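Local structure of histone fold protein (Methanopyrus kandleri, 1F1E) at residues A[76-81]-A[112-117]; A[11-16]-A[81-86]; A[40-45]-A[106-111]. The protein packs two histone folds into a single chain, forms an assembly with a second copy of itself and, as an archaeal histone, probably binds and compacts DNA. One frame throughout, in Å; residues are numbered along the deposited sequence. Where two conformers were deposited one is given.

Interaction 1. Residues A[76-81]-A[112-117]; sequences EDYDGE and ICRATE
The ring of Tyr78 lies between its own loop and a helix: the backbone N of Gly80 sits 3.4 Å above the centre of one face, while the opposite face rests, nearer its rim, on the backbone of Cys113 and Arg114. At the edge, close to the ring plane, come Glu81 O and the carboxylate of Glu117. The contact fastens the linker between the two histone folds of the chain onto helix 102-129, the long central helix of the second fold. With CG anti to the backbone N (chi1 177°), the tyrosine reaches from the loop to the helix surface, where Tyr78 CZ meets Cys113 CB at 3.6 Å and Tyr78 CD1 meets Arg114 CB at 3.9 Å. Small Cys113 suits a site where a broad ring must lie close to the helix. Arg114 bends at chi2 and sends its guanidinium on to Glu73 O, Glu121 and Glu117, the last through Arg114 NH1 to Glu117 OE1 at 2.7 Å. Replacing Tyr78 by an alanine is likely to leave a gap over Cys113, and Glu81 O and Gln16 NE2 would each lose a partner. Gly80 fits its place because a CB there would collide with the tyrosine hydroxyl. That hydroxyl donates to Glu81 O, with Tyr78 OH 2.6 Å from the oxygen and tilted 22° from the carbonyl plane.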
# COMPACT_ATOMS: atom_id res chain seq x y z
N GLU A 76 10.84 12.74 -4.63
CA GLU A 76 12.21 13.13 -5.07
C GLU A 76 12.42 14.62 -4.87
O GLU A 76 13.50 15.00 -4.43
CB GLU A 76 12.45 12.71 -6.53
N ASP A 77 11.41 15.45 -5.14
CA ASP A 77 11.39 16.88 -5.03
C ASP A 77 11.16 17.40 -3.61
O ASP A 77 11.24 18.63 -3.42
CB ASP A 77 10.27 17.46 -5.92
CG ASP A 77 10.62 17.39 -7.39
OD1 ASP A 77 11.79 17.11 -7.76
OD2 ASP A 77 9.68 17.66 -8.18
N TYR A 78 10.92 16.53 -2.64
CA TYR A 78 10.71 16.97 -1.27
C TYR A 78 11.88 17.80 -0.77
O TYR A 78 13.04 17.37 -0.81
CB TYR A 78 10.50 15.77 -0.36
CG TYR A 78 10.34 16.12 1.09
CD1 TYR A 78 9.09 16.51 1.58
CD2 TYR A 78 11.40 16.05 1.98
CE1 TYR A 78 8.90 16.83 2.90
CE2 TYR A 78 11.25 16.37 3.33
CZ TYR A 78 9.99 16.75 3.77
OH TYR A 78 9.75 17.08 5.07
N ASP A 79 11.56 18.99 -0.21
CA ASP A 79 12.59 19.85 0.27
C ASP A 79 12.26 20.40 1.68
O ASP A 79 12.83 21.40 2.08
CB ASP A 79 12.83 21.06 -0.64
N GLY A 80 11.39 19.73 2.39
CA GLY A 80 11.09 20.05 3.78
C GLY A 80 12.12 19.49 4.75
O GLY A 80 13.24 19.06 4.41
N GLU A 81 11.77 19.53 6.02
CA GLU A 81 12.58 18.97 7.08
C GLU A 81 12.80 17.47 6.90
O GLU A 81 11.90 16.70 6.56
CB GLU A 81 11.93 19.25 8.44
CG GLU A 81 12.93 18.83 9.54
CD GLU A 81 12.51 19.21 10.94
OE1 GLU A 81 11.60 20.04 11.00
OE2 GLU A 81 13.11 18.66 11.94
N ILE A 112 9.79 8.91 3.87
CA ILE A 112 9.02 8.89 5.09
C ILE A 112 8.61 10.30 5.46
O ILE A 112 7.55 10.51 6.04
CB ILE A 112 9.76 8.14 6.22
CG1 ILE A 112 11.05 8.77 6.69
CG2 ILE A 112 9.96 6.69 5.84
CD1 ILE A 112 11.64 8.14 7.93
N CYS A 113 9.45 11.30 5.18
CA CYS A 113 9.06 12.67 5.52
C CYS A 113 7.95 13.17 4.59
O CYS A 113 7.00 13.76 5.13
CB CYS A 113 10.28 13.56 5.49
SG CYS A 113 11.50 13.18 6.76
N ARG A 114 8.11 12.92 3.30
CA ARG A 114 7.07 13.33 2.39
C ARG A 114 5.78 12.60 2.71
O ARG A 114 4.69 13.18 2.67
CB ARG A 114 7.46 13.07 0.95
CG ARG A 114 6.37 13.34 -0.06
CD ARG A 114 5.90 14.81 -0.09
NE ARG A 114 4.72 14.88 -0.88
CZ ARG A 114 3.65 15.64 -0.77
NH1 ARG A 114 3.57 16.53 0.18
NH2 ARG A 114 2.66 15.48 -1.64
N ALA A 115 5.83 11.31 3.09
CA ALA A 115 4.65 10.56 3.44
C ALA A 115 3.97 11.17 4.65
O ALA A 115 2.74 11.28 4.72
CB ALA A 115 4.96 9.12 3.67
N THR A 116 4.75 11.65 5.60
CA THR A 116 4.21 12.30 6.79
C THR A 116 3.54 13.65 6.44
O THR A 116 2.44 13.87 6.90
CB THR A 116 5.33 12.48 7.81
OG1 THR A 116 5.85 11.23 8.20
CG2 THR A 116 4.83 13.10 9.10
N GLU A 117 4.21 14.44 5.61
CA GLU A 117 3.64 15.68 5.13
C GLU A 117 2.36 15.44 4.37
O GLU A 117 1.36 16.12 4.53
CB GLU A 117 4.70 16.35 4.24
CG GLU A 117 4.27 17.71 3.70
CD GLU A 117 5.37 18.21 2.78
OE1 GLU A 117 5.54 17.70 1.67
OE2 GLU A 117 6.04 19.12 3.28

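Interaction 2. Residues A[11-16]-A[81-86]; sequences ERIFRQ and ELFGRA
Glu81 OE1 is gripped twice, by Arg12 NE at 2.8 Å and by a water that donates to it from 2.8 Å. The other oxygen is held as well: Arg12 NH2 lies 2.9 Å from Glu81 OE2, so the arginine meets the carboxylate side-on, one nitrogen to each oxygen, and both oxygens use their syn lone pairs. Guanidinium and carboxylate planes differ by only 5°, the flat, twin-bonded form of the salt bridge. A bend of the arginine chain at chi3 (-70°) turns the NE edge toward the glutamate, whose own extended chain carries its charge out to meet it.

The same water donates to Gln16 OE1, which also accepts from the backbone: Glu81 N is 2.9 Å from Gln16 OE1, in the carbonyl plane and on a lone pair. Gln16 thus completes a bridge from segment 11-16 to the loop, and an amide suits the place because its NE2 can at the same time donate elsewhere, to Glu117.

Below this polar layer the contact turns apolar. Ile13 CG1 packs 3.7 Å from Glu81 CB, and Ile13 CD1 makes a CH-pi contact with Phe83, 3.9 Å from the ring centroid and 19° off its normal. Phe83 also touches Ala9, Ile10 and Cys113, wedging between the short first helix of one histone fold and the central helix of the other, just before Gly84 takes the N-cap position of helix 85-94.

Two nearly straight bonds in a shared plane probably hold the Glu81 carboxylate against rotation and favour its ionised form, while the Ile13-Phe83 packing keeps the loop against the helix.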
# COMPACT_ATOMS: atom_id res chain seq x y z
N GLU A 11 6.22 16.22 14.44
CA GLU A 11 5.25 17.27 14.37
C GLU A 11 5.53 18.34 13.33
O GLU A 11 4.59 18.68 12.68
CB GLU A 11 5.20 17.96 15.76
CG GLU A 11 4.07 18.96 15.78
CD GLU A 11 3.93 19.71 17.07
OE1 GLU A 11 4.61 19.34 18.07
OE2 GLU A 11 3.15 20.68 17.05
N ARG A 12 6.79 18.83 13.26
CA ARG A 12 7.04 19.88 12.27
C ARG A 12 6.74 19.39 10.84
O ARG A 12 6.22 20.11 10.01
CB ARG A 12 8.45 20.47 12.34
CG ARG A 12 8.70 21.28 13.63
CD ARG A 12 10.08 21.94 13.51
NE ARG A 12 11.11 20.90 13.59
CZ ARG A 12 11.67 20.43 14.69
NH1 ARG A 12 11.35 20.87 15.91
NH2 ARG A 12 12.58 19.50 14.62
N ILE A 13 7.14 18.13 10.62
CA ILE A 13 7.05 17.60 9.27
C ILE A 13 5.57 17.45 8.94
O ILE A 13 5.11 17.81 7.87
CB ILE A 13 7.87 16.35 9.11
CG1 ILE A 13 9.37 16.64 9.23
CG2 ILE A 13 7.57 15.63 7.83
CD1 ILE A 13 10.19 15.39 9.56
N PHE A 14 4.82 16.84 9.85
CA PHE A 14 3.37 16.70 9.59
C PHE A 14 2.73 18.06 9.37
O PHE A 14 1.90 18.26 8.48
CB PHE A 14 2.76 16.02 10.80
CG PHE A 14 1.30 15.71 10.67
CD1 PHE A 14 0.35 16.55 11.17
CD2 PHE A 14 0.89 14.57 10.00
CE1 PHE A 14 -1.01 16.28 11.07
CE2 PHE A 14 -0.44 14.32 9.86
CZ PHE A 14 -1.39 15.16 10.39
N ARG A 15 3.16 19.02 10.21
CA ARG A 15 2.56 20.35 10.12
C ARG A 15 2.89 21.06 8.82
O ARG A 15 2.21 21.96 8.32
CB ARG A 15 3.05 21.14 11.35
CG ARG A 15 2.18 22.10 12.04
CD ARG A 15 2.96 22.83 13.13
NE ARG A 15 2.58 22.38 14.47
CZ ARG A 15 1.43 22.78 15.03
NH1 ARG A 15 1.11 22.36 16.24
NH2 ARG A 15 0.59 23.58 14.38
N GLN A 16 3.95 20.69 8.12
CA GLN A 16 4.25 21.22 6.82
C GLN A 16 3.10 20.97 5.86
O GLN A 16 2.93 21.70 4.90
CB GLN A 16 5.45 20.53 6.16
CG GLN A 16 6.76 20.87 6.84
CD GLN A 16 7.97 20.08 6.41
OE1 GLN A 16 9.07 20.29 6.91
NE2 GLN A 16 7.81 19.16 5.47
N GLU A 81 11.77 19.53 6.02
CA GLU A 81 12.58 18.97 7.08
C GLU A 81 12.80 17.47 6.90
O GLU A 81 11.90 16.70 6.56
CB GLU A 81 11.93 19.25 8.44
CG GLU A 81 12.93 18.83 9.54
CD GLU A 81 12.51 19.21 10.94
OE1 GLU A 81 11.60 20.04 11.00
OE2 GLU A 81 13.11 18.66 11.94
N LEU A 82 14.01 16.99 7.19
CA LEU A 82 14.38 15.59 7.14
C LEU A 82 14.83 15.11 8.52
O LEU A 82 15.26 15.94 9.34
CB LEU A 82 15.52 15.38 6.16
CG LEU A 82 15.20 15.64 4.69
CD1 LEU A 82 16.53 15.88 3.96
CD2 LEU A 82 14.34 14.53 4.14
N PHE A 83 14.64 13.84 8.75
CA PHE A 83 15.23 13.37 10.00
C PHE A 83 16.73 13.29 9.89
O PHE A 83 17.29 13.35 8.81
CB PHE A 83 14.60 12.00 10.24
CG PHE A 83 13.10 12.04 10.56
CD1 PHE A 83 12.63 12.61 11.72
CD2 PHE A 83 12.22 11.50 9.66
CE1 PHE A 83 11.27 12.63 12.01
CE2 PHE A 83 10.88 11.48 9.93
CZ PHE A 83 10.40 12.03 11.09
N GLY A 84 17.42 13.05 11.02
CA GLY A 84 18.85 12.86 10.98
C GLY A 84 19.24 11.59 10.25
O GLY A 84 18.51 10.59 10.40
N ARG A 85 20.33 11.65 9.49
CA ARG A 85 20.72 10.51 8.67
C ARG A 85 21.00 9.31 9.52
O ARG A 85 20.58 8.20 9.24
CB ARG A 85 22.01 10.82 7.87
CG ARG A 85 22.64 9.60 7.21
CD ARG A 85 23.88 9.93 6.36
NE ARG A 85 23.59 11.12 5.54
CZ ARG A 85 23.08 11.06 4.35
NH1 ARG A 85 22.75 9.95 3.72
NH2 ARG A 85 22.83 12.16 3.69
N ALA A 86 21.68 9.47 10.63
CA ALA A 86 22.01 8.32 11.44
C ALA A 86 20.77 7.64 12.00
O ALA A 86 20.71 6.42 12.15
CB ALA A 86 22.96 8.62 12.60
O HOH W 1 9.87 21.53 9.40

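Interaction 3. Residues A[40-45]-A[106-111]; sequences EYVANA and DLYNKL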
# COMPACT_ATOMS: atom_id res chain seq x y z
N GLU A 40 9.04 2.25 10.13
CA GLU A 40 9.51 0.87 10.24
C GLU A 40 8.95 0.01 9.13
O GLU A 40 9.66 -0.82 8.56
CB GLU A 40 9.18 0.36 11.65
CG GLU A 40 9.61 -1.06 11.86
CD GLU A 40 9.71 -1.48 13.31
OE1 GLU A 40 9.34 -0.70 14.17
OE2 GLU A 40 10.22 -2.57 13.51
N TYR A 41 7.68 0.17 8.84
CA TYR A 41 7.02 -0.53 7.78
C TYR A 41 7.73 -0.28 6.45
O TYR A 41 8.00 -1.16 5.66
CB TYR A 41 5.54 -0.10 7.74
CG TYR A 41 4.91 -0.40 6.40
CD1 TYR A 41 4.44 -1.63 6.00
CD2 TYR A 41 4.74 0.62 5.50
CE1 TYR A 41 3.88 -1.79 4.76
CE2 TYR A 41 4.18 0.49 4.24
CZ TYR A 41 3.74 -0.77 3.89
OH TYR A 41 3.17 -0.93 2.63
N VAL A 42 8.06 1.00 6.19
CA VAL A 42 8.72 1.40 4.97
C VAL A 42 10.12 0.81 4.93
O VAL A 42 10.56 0.32 3.91
CB VAL A 42 8.75 2.90 4.76
CG1 VAL A 42 9.55 3.26 3.54
CG2 VAL A 42 7.32 3.43 4.61
N ALA A 43 10.82 0.78 6.01
CA ALA A 43 12.17 0.20 6.05
C ALA A 43 12.12 -1.32 5.80
O ALA A 43 12.94 -1.87 5.03
CB ALA A 43 12.79 0.53 7.38
N ASN A 44 11.12 -1.99 6.42
CA ASN A 44 10.96 -3.42 6.15
C ASN A 44 10.60 -3.66 4.69
O ASN A 44 11.09 -4.61 4.09
CB ASN A 44 9.90 -4.05 7.08
N ALA A 45 9.79 -2.78 4.15
CA ALA A 45 9.45 -2.90 2.72
C ALA A 45 10.64 -2.71 1.83
O ALA A 45 10.80 -3.45 0.87
CB ALA A 45 8.37 -1.89 2.41
N ASP A 106 19.07 8.84 1.78
CA ASP A 106 18.40 10.09 1.60
C ASP A 106 17.02 9.90 1.00
O ASP A 106 16.11 10.68 1.35
CB ASP A 106 19.23 10.99 0.69
CG ASP A 106 20.48 11.52 1.27
OD1 ASP A 106 20.65 11.39 2.50
OD2 ASP A 106 21.27 12.13 0.51
N LEU A 107 16.89 8.99 0.06
CA LEU A 107 15.55 8.81 -0.56
C LEU A 107 14.61 8.15 0.42
O LEU A 107 13.42 8.52 0.41
CB LEU A 107 15.66 8.13 -1.92
CG LEU A 107 14.31 8.06 -2.66
CD1 LEU A 107 13.69 9.41 -2.86
CD2 LEU A 107 14.63 7.36 -3.99
N TYR A 108 15.07 7.24 1.26
CA TYR A 108 14.21 6.71 2.33
C TYR A 108 13.74 7.83 3.25
O TYR A 108 12.55 7.93 3.61
CB TYR A 108 15.01 5.67 3.10
CG TYR A 108 14.27 5.25 4.35
CD1 TYR A 108 13.14 4.46 4.30
CD2 TYR A 108 14.68 5.67 5.58
CE1 TYR A 108 12.51 4.11 5.48
CE2 TYR A 108 14.07 5.34 6.76
CZ TYR A 108 12.93 4.55 6.69
OH TYR A 108 12.33 4.23 7.85
N ASN A 109 14.68 8.72 3.62
CA ASN A 109 14.32 9.87 4.44
C ASN A 109 13.28 10.75 3.75
O ASN A 109 12.24 11.07 4.37
CB ASN A 109 15.60 10.64 4.75
CG ASN A 109 15.57 11.40 6.04
OD1 ASN A 109 14.59 11.52 6.74
ND2 ASN A 109 16.76 11.94 6.33
N LYS A 110 13.51 11.09 2.49
CA LYS A 110 12.49 11.89 1.78
C LYS A 110 11.18 11.17 1.68
O LYS A 110 10.13 11.79 1.80
CB LYS A 110 13.02 12.20 0.36
CG LYS A 110 14.10 13.25 0.36
CD LYS A 110 14.48 13.58 -1.31
N LEU A 111 11.18 9.86 1.51
CA LEU A 111 9.94 9.12 1.43
C LEU A 111 9.18 9.20 2.74
O LEU A 111 7.98 9.45 2.71
CB LEU A 111 10.28 7.68 1.06
CG LEU A 111 9.13 6.67 0.94
CD1 LEU A 111 8.02 7.19 0.02
CD2 LEU A 111 9.60 5.31 0.47
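This is a buried, largely apolar helix-to-helix contact near the centre of the folded chain, where helix 25-51 passes helix 102-129. The two short segments run roughly antiparallel, at 142°, with their axes 10.9 Å apart, a spacing that leaves room for a large side chain. Tyr108 supplies it: CG stands anti to the backbone N (chi1 171°), and the ring extends across to helix 25-51. Val42 CG1 comes to the ring edge, 3.6 Å from Tyr108 CE1, and the same methyl also meets Leu111 CD2 at 3.7 Å, so one branch of the valine touches residues one turn apart on the opposing helix. Beside it, Ala43 is small enough to let the phenol end lie close, with Ala43 CB 3.8 Å from Tyr108 OH. The two helices are the long central helices of the two histone folds, which cross in the handshake manner of histone dimers, here within one chain. Ile91 and Leu92 of helix 85-94 also touch Tyr108, and Leu66 of helix 60-70 packs on Val42. A tyrosine hydroxyl in this apolar setting needs a polar mate, and Tyr108 OH finds it in the backbone oxygen of Ala39, one turn before Ala43.

Overall arrangement
Interaction 3 belongs to the core, interaction 2 is partly buried and interaction 1 lies at the surface, and their chemistry follows: methyls and a phenol ring in interaction 3, a salt bridge above an apolar layer in interaction 2, a ring on a helix surface among charged groups in interaction 1. Interactions 1 and 3 use successive turns of helix 102-129, where Ile112 also packs on Val42. Interactions 1 and 2 share Glu81 and are joined by Gln16 NE2, which meets both Glu117 OE2 and Tyr78 OH. Interactions 2 and 3 are linked by the salt bridge of Arg85 with Asp106 and by Asn109 bonding to Phe83 O. Linker, first helix and central helices thus unite the two folds.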